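Local coordinates for protein ectonucleotide pyrophosphatase/phosphodiesterase family member 5 (Mus musculus, PDB 5VEO) that probably hydrolyses phosphodiester or pyrophosphate bonds of nucleotide substrates as a zinc-dependent ectoenzyme, and here, in an engineered inactive variant, binds adenosine monophosphate, at residues Ile97-Ile111 and Trp125-Pro137. The protein carries 1 engineered substitution. Numbering follows the deposited sequence.
Sequences IYDSKFWEEATPIWI and WPGADVKIHDSFP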
loop_
_atom_site.group_PDB
_atom_site.type_symbol
_atom_site.label_atom_id
_atom_site.label_comp_id
_atom_site.label_asym_id
_atom_site.label_seq_id
_atom_site.Cartn_x
_atom_site.Cartn_y
_atom_site.Cartn_z
ATOM N N ILE A 97 -11.322 9.232 -6.170
ATOM C CA ILE A 97 -10.777 9.085 -4.829
ATOM C C ILE A 97 -10.783 10.386 -4.044
ATOM O O ILE A 97 -10.210 10.438 -2.956
ATOM C CB ILE A 97 -9.341 8.529 -4.875
ATOM C CG1 ILE A 97 -8.388 9.589 -5.486
ATOM C CG2 ILE A 97 -9.352 7.228 -5.616
ATOM C CD1 ILE A 97 -7.010 9.627 -4.898
ATOM N N TYR A 98 -11.363 11.454 -4.586
ATOM C CA TYR A 98 -11.143 12.787 -4.035
ATOM C C TYR A 98 -12.255 13.238 -3.105
ATOM O O TYR A 98 -12.212 14.370 -2.622
ATOM C CB TYR A 98 -10.927 13.800 -5.179
ATOM C CG TYR A 98 -9.635 13.495 -5.876
ATOM C CD1 TYR A 98 -8.422 13.913 -5.342
ATOM C CD2 TYR A 98 -9.610 12.703 -7.012
ATOM C CE1 TYR A 98 -7.218 13.571 -5.945
ATOM C CE2 TYR A 98 -8.413 12.364 -7.622
ATOM C CZ TYR A 98 -7.226 12.797 -7.084
ATOM O OH TYR A 98 -6.050 12.430 -7.692
ATOM N N ASP A 99 -13.226 12.377 -2.809
ATOM C CA ASP A 99 -14.244 12.710 -1.814
ATOM C C ASP A 99 -13.620 12.599 -0.424
ATOM O O ASP A 99 -13.336 11.499 0.064
ATOM C CB ASP A 99 -15.459 11.802 -1.961
ATOM C CG ASP A 99 -16.587 12.147 -0.983
ATOM O OD1 ASP A 99 -16.340 12.847 0.026
ATOM O OD2 ASP A 99 -17.728 11.694 -1.220
ATOM N N SER A 100 -13.396 13.756 0.198
ATOM C CA SER A 100 -12.691 13.841 1.472
ATOM C C SER A 100 -13.259 12.908 2.532
ATOM O O SER A 100 -12.514 12.421 3.393
ATOM C CB SER A 100 -12.748 15.286 1.967
ATOM O OG SER A 100 -12.213 16.169 0.995
ATOM N N LYS A 101 -14.569 12.670 2.512
ATOM C CA LYS A 101 -15.184 11.862 3.560
ATOM C C LYS A 101 -14.676 10.423 3.566
ATOM O O LYS A 101 -14.753 9.752 4.605
ATOM C CB LYS A 101 -16.699 11.894 3.410
ATOM C CG LYS A 101 -17.311 13.251 3.784
ATOM C CD LYS A 101 -18.421 13.083 4.822
ATOM C CE LYS A 101 -18.741 14.375 5.594
ATOM N NZ LYS A 101 -18.421 14.231 7.055
ATOM N N PHE A 102 -14.153 9.925 2.448
ATOM C CA PHE A 102 -13.586 8.581 2.471
ATOM C C PHE A 102 -12.299 8.497 3.272
ATOM O O PHE A 102 -11.908 7.395 3.651
ATOM C CB PHE A 102 -13.359 8.073 1.047
ATOM C CG PHE A 102 -14.580 7.449 0.461
ATOM C CD1 PHE A 102 -14.949 6.162 0.819
ATOM C CD2 PHE A 102 -15.390 8.158 -0.396
ATOM C CE1 PHE A 102 -16.093 5.582 0.299
ATOM C CE2 PHE A 102 -16.545 7.595 -0.908
ATOM C CZ PHE A 102 -16.902 6.314 -0.556
ATOM N N TRP A 103 -11.642 9.627 3.527
ATOM C CA TRP A 103 -10.337 9.698 4.177
ATOM C C TRP A 103 -10.398 10.145 5.633
ATOM O O TRP A 103 -9.417 9.973 6.368
ATOM C CB TRP A 103 -9.443 10.678 3.398
ATOM C CG TRP A 103 -9.234 10.249 1.986
ATOM C CD1 TRP A 103 -10.051 10.491 0.915
ATOM C CD2 TRP A 103 -8.146 9.470 1.493
ATOM N NE1 TRP A 103 -9.528 9.911 -0.222
ATOM C CE2 TRP A 103 -8.362 9.267 0.113
ATOM C CE3 TRP A 103 -7.014 8.913 2.088
ATOM C CZ2 TRP A 103 -7.470 8.559 -0.676
ATOM C CZ3 TRP A 103 -6.137 8.201 1.306
ATOM C CH2 TRP A 103 -6.366 8.026 -0.057
ATOM N N GLU A 104 -11.497 10.744 6.059
ATOM C CA GLU A 104 -11.498 11.523 7.284
ATOM C C GLU A 104 -11.808 10.705 8.540
ATOM O O GLU A 104 -11.958 11.286 9.622
ATOM C CB GLU A 104 -12.462 12.697 7.110
ATOM C CG GLU A 104 -11.833 13.731 6.185
ATOM C CD GLU A 104 -12.733 14.876 5.807
ATOM O OE1 GLU A 104 -13.980 14.727 5.809
ATOM O OE2 GLU A 104 -12.171 15.943 5.503
ATOM N N GLU A 105 -11.856 9.373 8.451
ATOM C CA GLU A 105 -11.889 8.583 9.677
ATOM C C GLU A 105 -10.527 8.518 10.350
ATOM O O GLU A 105 -10.431 8.031 11.482
ATOM C CB GLU A 105 -12.438 7.180 9.385
ATOM C CG GLU A 105 -13.820 7.292 8.777
ATOM C CD GLU A 105 -14.484 5.994 8.408
ATOM O OE1 GLU A 105 -15.653 6.067 7.967
ATOM O OE2 GLU A 105 -13.883 4.920 8.561
ATOM N N ALA A 106 -9.482 9.016 9.691
ATOM C CA ALA A 106 -8.146 9.083 10.260
ATOM C C ALA A 106 -7.514 10.398 9.834
ATOM O O ALA A 106 -8.104 11.179 9.077
ATOM C CB ALA A 106 -7.281 7.899 9.816
ATOM N N THR A 107 -6.302 10.630 10.326
ATOM C CA THR A 107 -5.523 11.823 10.002
ATOM C C THR A 107 -4.124 11.396 9.576
ATOM O O THR A 107 -3.367 10.866 10.415
ATOM C CB THR A 107 -5.455 12.763 11.202
ATOM O OG1 THR A 107 -6.775 13.216 11.514
ATOM C CG2 THR A 107 -4.556 13.960 10.901
ATOM N N PRO A 108 -3.730 11.609 8.318
ATOM C CA PRO A 108 -2.388 11.196 7.890
ATOM C C PRO A 108 -1.307 12.065 8.511
ATOM O O PRO A 108 -1.523 13.225 8.882
ATOM C CB PRO A 108 -2.430 11.363 6.368
ATOM C CG PRO A 108 -3.443 12.464 6.159
ATOM C CD PRO A 108 -4.486 12.228 7.214
ATOM N N ILE A 109 -0.108 11.482 8.581
ATOM C CA ILE A 109 0.981 12.081 9.337
ATOM C C ILE A 109 1.389 13.459 8.802
ATOM O O ILE A 109 1.904 14.284 9.558
ATOM C CB ILE A 109 2.172 11.108 9.379
ATOM C CG1 ILE A 109 3.169 11.593 10.430
ATOM C CG2 ILE A 109 2.816 10.952 8.005
ATOM C CD1 ILE A 109 4.321 10.649 10.653
ATOM N N TRP A 110 1.194 13.746 7.519
ATOM C CA TRP A 110 1.606 15.075 7.059
ATOM C C TRP A 110 0.801 16.187 7.734
ATOM O O TRP A 110 1.337 17.282 7.981
ATOM C CB TRP A 110 1.527 15.180 5.534
ATOM C CG TRP A 110 0.270 14.795 4.850
ATOM C CD1 TRP A 110 -0.834 15.579 4.652
ATOM C CD2 TRP A 110 0.002 13.556 4.180
ATOM N NE1 TRP A 110 -1.778 14.901 3.920
ATOM C CE2 TRP A 110 -1.299 13.649 3.630
ATOM C CE3 TRP A 110 0.718 12.374 4.009
ATOM C CZ2 TRP A 110 -1.872 12.616 2.903
ATOM C CZ3 TRP A 110 0.132 11.342 3.300
ATOM C CH2 TRP A 110 -1.137 11.464 2.760
ATOM N N ILE A 111 -0.460 15.924 8.076
ATOM C CA ILE A 111 -1.255 16.927 8.782
ATOM C C ILE A 111 -0.721 17.125 10.193
ATOM O O ILE A 111 -0.546 18.258 10.650
ATOM C CB ILE A 111 -2.741 16.531 8.786
ATOM C CG1 ILE A 111 -3.247 16.552 7.348
ATOM C CG2 ILE A 111 -3.576 17.459 9.685
ATOM C CD1 ILE A 111 -4.706 16.212 7.203
ATOM N N TRP A 125 2.221 10.381 -3.957
ATOM C CA TRP A 125 1.828 9.435 -2.914
ATOM C C TRP A 125 0.306 9.324 -2.826
ATOM O O TRP A 125 -0.383 10.348 -2.780
ATOM C CB TRP A 125 2.395 9.894 -1.574
ATOM C CG TRP A 125 2.155 8.933 -0.451
ATOM C CD1 TRP A 125 1.056 8.845 0.347
ATOM C CD2 TRP A 125 3.061 7.927 -0.004
ATOM N NE1 TRP A 125 1.215 7.829 1.262
ATOM C CE2 TRP A 125 2.451 7.263 1.075
ATOM C CE3 TRP A 125 4.334 7.533 -0.408
ATOM C CZ2 TRP A 125 3.078 6.209 1.753
ATOM C CZ3 TRP A 125 4.950 6.500 0.262
ATOM C CH2 TRP A 125 4.320 5.851 1.328
ATOM N N PRO A 126 -0.250 8.113 -2.757
ATOM C CA PRO A 126 -1.711 7.952 -2.663
ATOM C C PRO A 126 -2.365 8.800 -1.576
ATOM O O PRO A 126 -1.981 8.766 -0.405
ATOM C CB PRO A 126 -1.860 6.454 -2.378
ATOM C CG PRO A 126 -0.731 5.865 -3.125
ATOM C CD PRO A 126 0.419 6.812 -2.917
ATOM N N GLY A 127 -3.393 9.555 -1.977
ATOM C CA GLY A 127 -4.124 10.412 -1.069
ATOM C C GLY A 127 -3.492 11.756 -0.776
ATOM O O GLY A 127 -4.149 12.609 -0.161
ATOM N N ALA A 128 -2.239 11.983 -1.172
ATOM C CA ALA A 128 -1.578 13.233 -0.822
ATOM C C ALA A 128 -2.143 14.430 -1.584
ATOM O O ALA A 128 -1.949 15.574 -1.150
ATOM C CB ALA A 128 -0.072 13.108 -1.063
ATOM N N ASP A 129 -2.841 14.207 -2.696
ATOM C CA ASP A 129 -3.475 15.293 -3.432
ATOM C C ASP A 129 -4.970 15.376 -3.138
ATOM O O ASP A 129 -5.730 15.975 -3.914
ATOM C CB ASP A 129 -3.190 15.169 -4.939
ATOM C CG ASP A 129 -3.704 13.880 -5.558
ATOM O OD1 ASP A 129 -3.729 12.845 -4.870
ATOM O OD2 ASP A 129 -4.053 13.901 -6.765
ATOM N N VAL A 130 -5.392 14.809 -2.011
ATOM C CA VAL A 130 -6.778 14.825 -1.555
ATOM C C VAL A 130 -6.878 15.781 -0.378
ATOM O O VAL A 130 -6.020 15.772 0.504
ATOM C CB VAL A 130 -7.239 13.417 -1.133
ATOM C CG1 VAL A 130 -8.677 13.432 -0.583
ATOM C CG2 VAL A 130 -7.145 12.430 -2.287
ATOM N N LYS A 131 -7.945 16.572 -0.337
ATOM C CA LYS A 131 -8.156 17.448 0.803
ATOM C C LYS A 131 -8.681 16.606 1.962
ATOM O O LYS A 131 -9.706 15.935 1.835
ATOM C CB LYS A 131 -9.126 18.578 0.459
ATOM C CG LYS A 131 -9.298 19.536 1.593
ATOM C CD LYS A 131 -10.297 20.637 1.233
ATOM C CE LYS A 131 -9.590 21.822 0.636
ATOM N NZ LYS A 131 -10.503 22.998 0.390
ATOM N N ILE A 132 -7.963 16.607 3.078
ATOM C CA ILE A 132 -8.312 15.784 4.230
ATOM C C ILE A 132 -8.324 16.689 5.452
ATOM O O ILE A 132 -7.317 17.336 5.759
ATOM C CB ILE A 132 -7.333 14.611 4.417
ATOM C CG1 ILE A 132 -7.299 13.739 3.150
ATOM C CG2 ILE A 132 -7.724 13.769 5.626
ATOM C CD1 ILE A 132 -6.167 12.686 3.152
ATOM N N HIS A 133 -9.451 16.730 6.153
ATOM C CA HIS A 133 -9.641 17.673 7.255
ATOM C C HIS A 133 -9.228 19.089 6.840
ATOM O O HIS A 133 -8.539 19.803 7.569
ATOM C CB HIS A 133 -8.871 17.224 8.500
ATOM C CG HIS A 133 -9.245 15.858 8.985
ATOM N ND1 HIS A 133 -10.531 15.526 9.356
ATOM C CD2 HIS A 133 -8.502 14.740 9.162
ATOM C CE1 HIS A 133 -10.563 14.259 9.735
ATOM N NE2 HIS A 133 -9.345 13.762 9.633
ATOM N N ASP A 134 -9.656 19.482 5.644
ATOM C CA ASP A 134 -9.393 20.801 5.062
ATOM C C ASP A 134 -7.910 21.077 4.822
ATOM O O ASP A 134 -7.509 22.241 4.709
ATOM C CB ASP A 134 -9.985 21.924 5.929
ATOM C CG ASP A 134 -11.489 22.004 5.827
ATOM O OD1 ASP A 134 -12.065 21.358 4.934
ATOM O OD2 ASP A 134 -12.103 22.734 6.634
ATOM N N SER A 135 -7.072 20.040 4.695
ATOM C CA SER A 135 -5.632 20.237 4.618
ATOM C C SER A 135 -5.037 19.361 3.533
ATOM O O SER A 135 -5.550 18.277 3.233
ATOM C CB SER A 135 -4.907 19.885 5.920
ATOM O OG SER A 135 -5.356 20.656 7.007
ATOM N N PHE A 136 -3.943 19.852 2.970
ATOM C CA PHE A 136 -3.064 19.151 2.048
ATOM C C PHE A 136 -1.669 19.123 2.651
ATOM O O PHE A 136 -1.364 19.904 3.564
ATOM C CB PHE A 136 -2.981 19.866 0.688
ATOM C CG PHE A 136 -4.253 19.852 -0.115
ATOM C CD1 PHE A 136 -4.549 18.798 -0.968
ATOM C CD2 PHE A 136 -5.123 20.917 -0.055
ATOM C CE1 PHE A 136 -5.711 18.804 -1.723
ATOM C CE2 PHE A 136 -6.286 20.928 -0.803
ATOM C CZ PHE A 136 -6.582 19.877 -1.633
ATOM N N PRO A 137 -0.780 18.267 2.146
ATOM C CA PRO A 137 0.651 18.484 2.386
ATOM C C PRO A 137 1.046 19.894 1.955
ATOM O O PRO A 137 0.490 20.450 1.006
ATOM C CB PRO A 137 1.326 17.416 1.514
ATOM C CG PRO A 137 0.243 16.392 1.242
ATOM C CD PRO A 137 -1.003 17.233 1.121
HETATM O O HOH W 1 -10.178 16.339 -2.294
HETATM O O HOH W 2 -11.581 18.250 4.006
HETATM O O HOH W 3 -4.178 15.813 2.698
#
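Trp-110 is sandwiched between two prolines: Pro-137 CG lies over one face, 3.7 Å from the centroid of the five-membered ring in a CH-pi contact, and Pro-108 CB covers the opposite face. At its edge, NE1 donates to a water, near the ring plane, that in turn donates to Val-130 O and Ser-135 O, so the one polar atom of the indole is satisfied. Trp-103 suits its place by offering both a flat face, which receives Val-130 CG1 26° off the normal, and an N-H: NE1 donates in the ring plane to Ile-97 O (2.9 Å), which, with Val-130 and Gly-127 packed against the ring, helps to fix its rotation. CH2 lies 3.4 Å from Gly-127 CA, where any CB would clash with CZ3. An alanine in place of Trp-103 would probably open a gap beside Val-130, Ile-132 and Gly-127 and leave Ile-97 O without its donor. Glu-104 lays its aliphatic stem, CG, over the His-133 ring and, extended at chi2 (174°), brings OE2 to His-133 N (2.9 Å); His-133 NE2 donates to Ala-106 O (2.9 Å), from above the carbonyl plane. Ser-100, small enough to approach the backbone, donates through OG to Lys-131 O (2.7 Å). Tyr-98 OH donates to Asp-129 OD2 (2.6 Å) and bonds weakly to AMP N6. A loop running into helix 109-115 is thus joined to the loop between strands 120-123 and 139-140 by an apolar core with polar clamps, and Asp-129, itself gripped by Tyr-143 N, probably steadies the hydroxyl that meets AMP.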